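Local coordinates for thymidylate synthase thyX (Helicobacter pylori, PDB 3N3Y), which probably catalyses the FAD-dependent reductive methylation of dUMP to dTMP, with methylenetetrahydrofolate as methyl donor and NADPH as a reductant, at residues Pro18-Ile21 with Ala22-Ile26; Lys44-Ile47 with His48-Gly51; Leu140-Leu144 with Ser145-Ile149. One frame throughout, in Å; residues are numbered along the deposited sequence.

Contact 1: Pro18-Ile21 with Ala22-Ile26; sequences PLDI and ASQAI
The carbonyl oxygen of Asp20 is gripped twice from the next turn of the helix. Gln24 N delivers the main bond, 2.9 Å to Asp20 O and almost straight at 172°, while Ser23 OG adds a weak one, 3.3 Å from Asp20 O. That second reach depends on the serine's first torsion (chi1 55°), which tucks OG between its own backbone N and carbonyl carbon, back over the turn before. Gln24 crowds in as well: its CG lies 3.2 Å from Asp20 O, and the rest of the chain runs out extended, alongside the Asp20 side chain and pointing the same way. The two flat ends are turned nearly perpendicular, with Asp20 OD1 3.8 Å from Gln24 NE2, a neighbourly distance rather than a bond. Ile21 crosses the Gln24 chain at a slant, its CD1 3.8 Å from Gln24 OE1.

One residue earlier Leu19 O takes Ser23 N at 3.3 Å and, weakly, Ala22 N, and one residue on Ile21 O receives Ala25 N at 3.2 Å. This is the opening turn of helix 20-30. Pro18, just ahead of it, touches a bound dUMP and packs on His15 of a second subunit. The chemistry is therefore mainly backbone pairing; Gln24 OE1, an acceptor that the nearby Asp20 OD1 cannot serve as a donor, pairs weakly with Lys14 of that second subunit.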
loop_
_atom_site.group_PDB
_atom_site.type_symbol
_atom_site.label_atom_id
_atom_site.label_comp_id
_atom_site.label_asym_id
_atom_site.label_seq_id
_atom_site.Cartn_x
_atom_site.Cartn_y
_atom_site.Cartn_z
ATOM N N PRO A 18 12.222 5.850 -18.465
ATOM C CA PRO A 18 13.547 5.528 -19.007
ATOM C C PRO A 18 14.295 4.670 -18.003
ATOM O O PRO A 18 14.204 4.954 -16.811
ATOM C CB PRO A 18 14.218 6.901 -19.135
ATOM C CG PRO A 18 13.105 7.862 -19.291
ATOM C CD PRO A 18 11.927 7.296 -18.514
ATOM N N LEU A 19 14.989 3.637 -18.467
ATOM C CA LEU A 19 15.768 2.751 -17.592
ATOM C C LEU A 19 16.804 3.458 -16.704
ATOM O O LEU A 19 17.103 3.002 -15.604
ATOM C CB LEU A 19 16.508 1.694 -18.420
ATOM C CG LEU A 19 15.847 0.355 -18.726
ATOM C CD1 LEU A 19 16.828 -0.519 -19.491
ATOM C CD2 LEU A 19 15.407 -0.335 -17.450
ATOM N N ASP A 20 17.394 4.537 -17.197
ATOM C CA ASP A 20 18.453 5.204 -16.447
ATOM C C ASP A 20 17.932 5.684 -15.094
ATOM O O ASP A 20 18.690 5.761 -14.133
ATOM C CB ASP A 20 19.029 6.379 -17.238
ATOM C CG ASP A 20 17.971 7.417 -17.580
ATOM O OD1 ASP A 20 17.866 8.434 -16.843
ATOM O OD2 ASP A 20 17.233 7.204 -18.580
ATOM N N ILE A 21 16.643 6.009 -15.016
ATOM C CA ILE A 21 16.058 6.360 -13.729
ATOM C C ILE A 21 16.366 5.271 -12.703
ATOM O O ILE A 21 16.749 5.558 -11.565
ATOM C CB ILE A 21 14.539 6.584 -13.808
ATOM C CG1 ILE A 21 14.232 7.804 -14.675
ATOM C CG2 ILE A 21 13.960 6.778 -12.419
ATOM C CD1 ILE A 21 15.154 8.961 -14.415
ATOM N N ALA A 22 16.219 4.020 -13.120
ATOM C CA ALA A 22 16.478 2.892 -12.239
ATOM C C ALA A 22 17.948 2.795 -11.865
ATOM O O ALA A 22 18.274 2.704 -10.687
ATOM C CB ALA A 22 15.994 1.600 -12.863
ATOM N N SER A 23 18.845 2.824 -12.851
ATOM C CA SER A 23 20.283 2.678 -12.541
ATOM C C SER A 23 20.865 3.835 -11.705
ATOM O O SER A 23 21.684 3.616 -10.827
ATOM C CB SER A 23 21.131 2.399 -13.798
ATOM O OG SER A 23 20.947 3.391 -14.790
ATOM N N GLN A 24 20.433 5.062 -11.970
ATOM C CA GLN A 24 20.815 6.180 -11.114
ATOM C C GLN A 24 20.348 5.942 -9.669
ATOM O O GLN A 24 21.061 6.259 -8.718
ATOM C CB GLN A 24 20.257 7.497 -11.659
ATOM C CG GLN A 24 20.827 7.908 -13.019
ATOM C CD GLN A 24 20.003 9.011 -13.698
ATOM O OE1 GLN A 24 18.824 9.193 -13.402
ATOM N NE2 GLN A 24 20.628 9.747 -14.613
ATOM N N ALA A 25 19.154 5.374 -9.506
ATOM C CA ALA A 25 18.620 5.083 -8.177
ATOM C C ALA A 25 19.459 4.041 -7.449
ATOM O O ALA A 25 19.696 4.140 -6.245
ATOM C CB ALA A 25 17.162 4.615 -8.267
ATOM N N ILE A 26 19.895 3.029 -8.180
ATOM C CA ILE A 26 20.661 1.956 -7.575
ATOM C C ILE A 26 22.034 2.455 -7.107
ATOM O O ILE A 26 22.517 2.092 -6.026
ATOM C CB ILE A 26 20.820 0.777 -8.557
ATOM C CG1 ILE A 26 19.431 0.210 -8.901
ATOM C CG2 ILE A 26 21.728 -0.293 -7.956
ATOM C CD1 ILE A 26 19.418 -0.801 -10.026
#

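Contact 2: Lys44-Ile47 with His48-Gly51; sequences KELI and HRVG
Arg49 folds back over the turn that begins at Glu45. Its CB rests 3.7 Å from Glu45 O, the same oxygen that takes Arg49 N in a helix bond of 3.1 Å. CG leaves anti to the backbone N (chi1 171°) and the chain stays extended to CD, then bends at the third torsion, bringing the guanidinium back beside the helix. There NE faces Glu45 OE2 at 3.9 Å, a long salt bridge approached at the guanidinium edge, with the carboxylate plane turned 54° away. NH2, at the tip, comes obliquely to Leu46 CD1 at 3.9 Å, so the group spans a charge and a methyl.

That methyl is shared: Leu46 CD1 also meets Val50 CG2 at 3.5 Å, the two side chains lying side by side and pointing the same way. Along the backbone, Val50 N bonds to Leu46 O, and Gly51 N reaches Ile47 O at 2.9 Å.

Helix 41-51 thus has two characters. Glu45 and Arg49 form its exposed charged side, whereas Leu46 and Ile47 turn to helix 20-30, Leu46 packing on Ile26 and Arg27, and Ile47 on Ala22 and Ser23.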
loop_
_atom_site.group_PDB
_atom_site.type_symbol
_atom_site.label_atom_id
_atom_site.label_comp_id
_atom_site.label_asym_id
_atom_site.label_seq_id
_atom_site.Cartn_x
_atom_site.Cartn_y
_atom_site.Cartn_z
ATOM N N LYS A 44 22.634 -1.126 -17.631
ATOM C CA LYS A 44 21.495 -2.029 -17.835
ATOM C C LYS A 44 21.693 -3.304 -17.039
ATOM O O LYS A 44 20.762 -3.827 -16.436
ATOM C CB LYS A 44 21.316 -2.408 -19.312
ATOM C CG LYS A 44 20.690 -1.347 -20.203
ATOM C CD LYS A 44 20.544 -1.886 -21.628
ATOM C CE LYS A 44 21.840 -2.572 -22.079
ATOM N NZ LYS A 44 21.786 -3.133 -23.461
ATOM N N GLU A 45 22.921 -3.807 -17.051
ATOM C CA GLU A 45 23.234 -5.035 -16.350
ATOM C C GLU A 45 22.961 -4.877 -14.867
ATOM O O GLU A 45 22.472 -5.801 -14.216
ATOM C CB GLU A 45 24.693 -5.412 -16.575
ATOM C CG GLU A 45 25.266 -6.307 -15.501
ATOM C CD GLU A 45 24.596 -7.673 -15.448
ATOM O OE1 GLU A 45 23.602 -7.889 -16.183
ATOM O OE2 GLU A 45 25.071 -8.535 -14.668
ATOM N N LEU A 46 23.274 -3.696 -14.341
ATOM C CA LEU A 46 23.125 -3.413 -12.914
ATOM C C LEU A 46 21.665 -3.474 -12.435
ATOM O O LEU A 46 21.375 -4.008 -11.360
ATOM C CB LEU A 46 23.737 -2.046 -12.574
ATOM C CG LEU A 46 23.508 -1.518 -11.151
ATOM C CD1 LEU A 46 24.372 -2.257 -10.133
ATOM C CD2 LEU A 46 23.775 -0.030 -11.101
ATOM N N ILE A 47 20.755 -2.932 -13.239
ATOM C CA ILE A 47 19.345 -2.925 -12.890
ATOM C C ILE A 47 18.856 -4.355 -12.710
ATOM O O ILE A 47 18.137 -4.676 -11.765
ATOM C CB ILE A 47 18.508 -2.219 -13.968
ATOM C CG1 ILE A 47 18.967 -0.768 -14.119
ATOM C CG2 ILE A 47 17.028 -2.287 -13.612
ATOM C CD1 ILE A 47 18.293 -0.015 -15.244
ATOM N N HIS A 48 19.289 -5.221 -13.614
ATOM C CA HIS A 48 18.859 -6.603 -13.610
ATOM C C HIS A 48 19.406 -7.380 -12.420
ATOM O O HIS A 48 18.672 -8.112 -11.763
ATOM C CB HIS A 48 19.274 -7.278 -14.920
ATOM C CG HIS A 48 18.795 -8.687 -15.044
ATOM N ND1 HIS A 48 17.559 -9.009 -15.563
ATOM C CD2 HIS A 48 19.380 -9.862 -14.706
ATOM C CE1 HIS A 48 17.405 -10.322 -15.546
ATOM N NE2 HIS A 48 18.495 -10.862 -15.031
ATOM N N ARG A 49 20.694 -7.223 -12.138
ATOM C CA ARG A 49 21.323 -8.012 -11.085
ATOM C C ARG A 49 20.879 -7.605 -9.678
ATOM O O ARG A 49 20.552 -8.464 -8.855
ATOM C CB ARG A 49 22.849 -7.975 -11.202
ATOM C CG ARG A 49 23.550 -8.602 -9.995
ATOM C CD ARG A 49 25.065 -8.689 -10.187
ATOM N NE ARG A 49 25.576 -7.563 -10.963
ATOM C CZ ARG A 49 25.934 -6.391 -10.448
ATOM N NH1 ARG A 49 25.841 -6.177 -9.135
ATOM N NH2 ARG A 49 26.382 -5.431 -11.252
ATOM N N VAL A 50 20.871 -6.301 -9.408
ATOM C CA VAL A 50 20.438 -5.783 -8.103
ATOM C C VAL A 50 18.911 -5.842 -7.939
ATOM O O VAL A 50 18.398 -6.238 -6.891
ATOM C CB VAL A 50 20.938 -4.318 -7.855
ATOM C CG1 VAL A 50 20.468 -3.807 -6.508
ATOM C CG2 VAL A 50 22.463 -4.240 -7.935
ATOM N N GLY A 51 18.190 -5.440 -8.979
ATOM C CA GLY A 51 16.741 -5.515 -8.974
ATOM C C GLY A 51 16.197 -6.885 -8.586
ATOM O O GLY A 51 15.060 -6.997 -8.139
#

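Contact 3: Leu140-Leu144 with Ser145-Ile149; sequences LRVLL and SEHNI
Two first torsions bring Val142 and His147 together: Val142 CG1 stands anti to its backbone N (chi1 169°), and the His147 ring swings to the side of its own N (chi1 -48°). The CG1 methyl then lies 3.7 Å from His147 NE2, with the two side chains crossing at a slant. Val142 O, 3.5 Å from His147 CD2, accepts several donors. Glu146 N bonds to it at 3.0 Å and Ser145 N at 3.2 Å, both from one face of the carbonyl plane, and His147 N adds a weak bond.

The helix loosens here. Ile149 N passes beyond the usual spacing to reach Leu143 O, 3.1 Å away and almost straight at 174°, closing the chain over the helix end. Asn148, with positive phi, makes the exit, its CA donating a CH contact to Leu144 O at 3.5 Å. Ile149 CD1 then settles against Leu143 CD2 at 3.8 Å. Arg141 NH2 makes a long salt bridge, 3.8 Å, to OE2 of the exposed Glu146, secondary to the one it makes with Glu138.

This is the C-terminal end of helix 127-145, turning into the loop before helix 151-154. Leu144 packs on Asn151 and Ala154 of that next helix, and Leu143, His147 and Ile149 meet Met132, Lys128 and Asn126 of a third subunit.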
loop_
_atom_site.group_PDB
_atom_site.type_symbol
_atom_site.label_atom_id
_atom_site.label_comp_id
_atom_site.label_asym_id
_atom_site.label_seq_id
_atom_site.Cartn_x
_atom_site.Cartn_y
_atom_site.Cartn_z
ATOM N N LEU A 140 -29.912 -8.600 -21.547
ATOM C CA LEU A 140 -29.407 -7.313 -21.070
ATOM C C LEU A 140 -29.827 -6.201 -22.023
ATOM O O LEU A 140 -30.274 -5.139 -21.597
ATOM C CB LEU A 140 -27.876 -7.343 -20.971
ATOM C CG LEU A 140 -27.164 -6.119 -20.368
ATOM C CD1 LEU A 140 -27.662 -5.864 -18.956
ATOM C CD2 LEU A 140 -25.633 -6.271 -20.384
ATOM N N ARG A 141 -29.674 -6.456 -23.321
ATOM C CA ARG A 141 -30.059 -5.488 -24.345
ATOM C C ARG A 141 -31.541 -5.144 -24.233
ATOM O O ARG A 141 -31.912 -3.977 -24.244
ATOM C CB ARG A 141 -29.746 -5.992 -25.758
ATOM C CG ARG A 141 -29.987 -4.934 -26.817
ATOM C CD ARG A 141 -30.145 -5.510 -28.199
ATOM N NE ARG A 141 -31.309 -6.388 -28.335
ATOM C CZ ARG A 141 -32.542 -5.974 -28.621
ATOM N NH1 ARG A 141 -32.797 -4.681 -28.781
ATOM N NH2 ARG A 141 -33.525 -6.856 -28.739
ATOM N N VAL A 142 -32.378 -6.169 -24.106
ATOM C CA VAL A 142 -33.806 -5.963 -23.917
ATOM C C VAL A 142 -34.146 -5.110 -22.673
ATOM O O VAL A 142 -34.967 -4.195 -22.755
ATOM C CB VAL A 142 -34.562 -7.306 -23.917
ATOM C CG1 VAL A 142 -36.005 -7.132 -23.451
ATOM C CG2 VAL A 142 -34.513 -7.940 -25.324
ATOM N N LEU A 143 -33.512 -5.390 -21.534
ATOM C CA LEU A 143 -33.785 -4.626 -20.316
ATOM C C LEU A 143 -33.554 -3.147 -20.540
ATOM O O LEU A 143 -34.354 -2.308 -20.123
ATOM C CB LEU A 143 -32.901 -5.089 -19.159
ATOM C CG LEU A 143 -33.155 -6.505 -18.634
ATOM C CD1 LEU A 143 -32.049 -6.902 -17.647
ATOM C CD2 LEU A 143 -34.535 -6.620 -18.004
ATOM N N LEU A 144 -32.447 -2.842 -21.201
ATOM C CA LEU A 144 -32.035 -1.470 -21.453
ATOM C C LEU A 144 -32.832 -0.769 -22.551
ATOM O O LEU A 144 -33.014 0.452 -22.507
ATOM C CB LEU A 144 -30.560 -1.449 -21.857
ATOM C CG LEU A 144 -29.559 -1.901 -20.807
ATOM C CD1 LEU A 144 -28.216 -2.160 -21.452
ATOM C CD2 LEU A 144 -29.450 -0.861 -19.713
ATOM N N SER A 145 -33.284 -1.540 -23.538
ATOM C CA SER A 145 -33.705 -0.984 -24.815
ATOM C C SER A 145 -35.215 -0.911 -24.968
ATOM O O SER A 145 -35.751 0.019 -25.571
ATOM C CB SER A 145 -33.114 -1.809 -25.955
ATOM O OG SER A 145 -33.334 -1.180 -27.202
ATOM N N GLU A 146 -35.904 -1.899 -24.422
ATOM C CA GLU A 146 -37.342 -1.958 -24.555
ATOM C C GLU A 146 -38.025 -1.501 -23.269
ATOM O O GLU A 146 -39.025 -0.794 -23.312
ATOM C CB GLU A 146 -37.764 -3.369 -24.978
ATOM C CG GLU A 146 -36.875 -3.922 -26.106
ATOM C CD GLU A 146 -37.536 -5.042 -26.916
ATOM O OE1 GLU A 146 -38.658 -5.461 -26.546
ATOM O OE2 GLU A 146 -36.929 -5.499 -27.922
ATOM N N HIS A 147 -37.468 -1.869 -22.123
ATOM C CA HIS A 147 -38.055 -1.463 -20.846
ATOM C C HIS A 147 -37.388 -0.217 -20.256
ATOM O O HIS A 147 -37.831 0.315 -19.241
ATOM C CB HIS A 147 -37.992 -2.618 -19.852
ATOM C CG HIS A 147 -38.479 -3.913 -20.415
ATOM N ND1 HIS A 147 -39.816 -4.183 -20.607
ATOM C CD2 HIS A 147 -37.809 -5.013 -20.832
ATOM C CE1 HIS A 147 -39.952 -5.394 -21.117
ATOM N NE2 HIS A 147 -38.748 -5.922 -21.264
ATOM N N ASN A 148 -36.317 0.241 -20.891
ATOM C CA ASN A 148 -35.602 1.416 -20.416
ATOM C C ASN A 148 -35.271 1.395 -18.925
ATOM O O ASN A 148 -35.443 2.400 -18.232
ATOM C CB ASN A 148 -36.392 2.678 -20.745
ATOM C CG ASN A 148 -36.209 3.115 -22.179
ATOM O OD1 ASN A 148 -36.981 2.736 -23.070
ATOM N ND2 ASN A 148 -35.172 3.916 -22.417
ATOM N N ILE A 149 -34.795 0.258 -18.430
ATOM C CA ILE A 149 -34.421 0.159 -17.020
ATOM C C ILE A 149 -33.054 0.822 -16.798
ATOM O O ILE A 149 -32.194 0.796 -17.675
ATOM C CB ILE A 149 -34.470 -1.305 -16.537
ATOM C CG1 ILE A 149 -35.908 -1.822 -16.673
ATOM C CG2 ILE A 149 -33.981 -1.438 -15.079
ATOM C CD1 ILE A 149 -36.004 -3.301 -16.869
#

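Contacts 1 and 2 belong together: helices 20-30 and 41-51 follow one another in the chain and touch through Ile47, whose CD1 lies 3.3 Å from Leu19 O and 3.7 Å from Ala22 CB. Contact 3 stands across the chain's centre, its nearest atoms about 40 Å from contact 1. Contact 1 is largely buried, at a subunit interface beside dUMP. Contacts 2 and 3 are partly buried; contact 3 also meets another subunit, whereas no other protein chain of the assembly touches contact 2. Each includes a long salt bridge, between exposed residues in contact 2 and from a buried arginine in contact 3. Contact 1 is a helix start, contact 2 regular helix, and contact 3 a helix end where bonds of other spacings join the regular ones, the last spanning six residues.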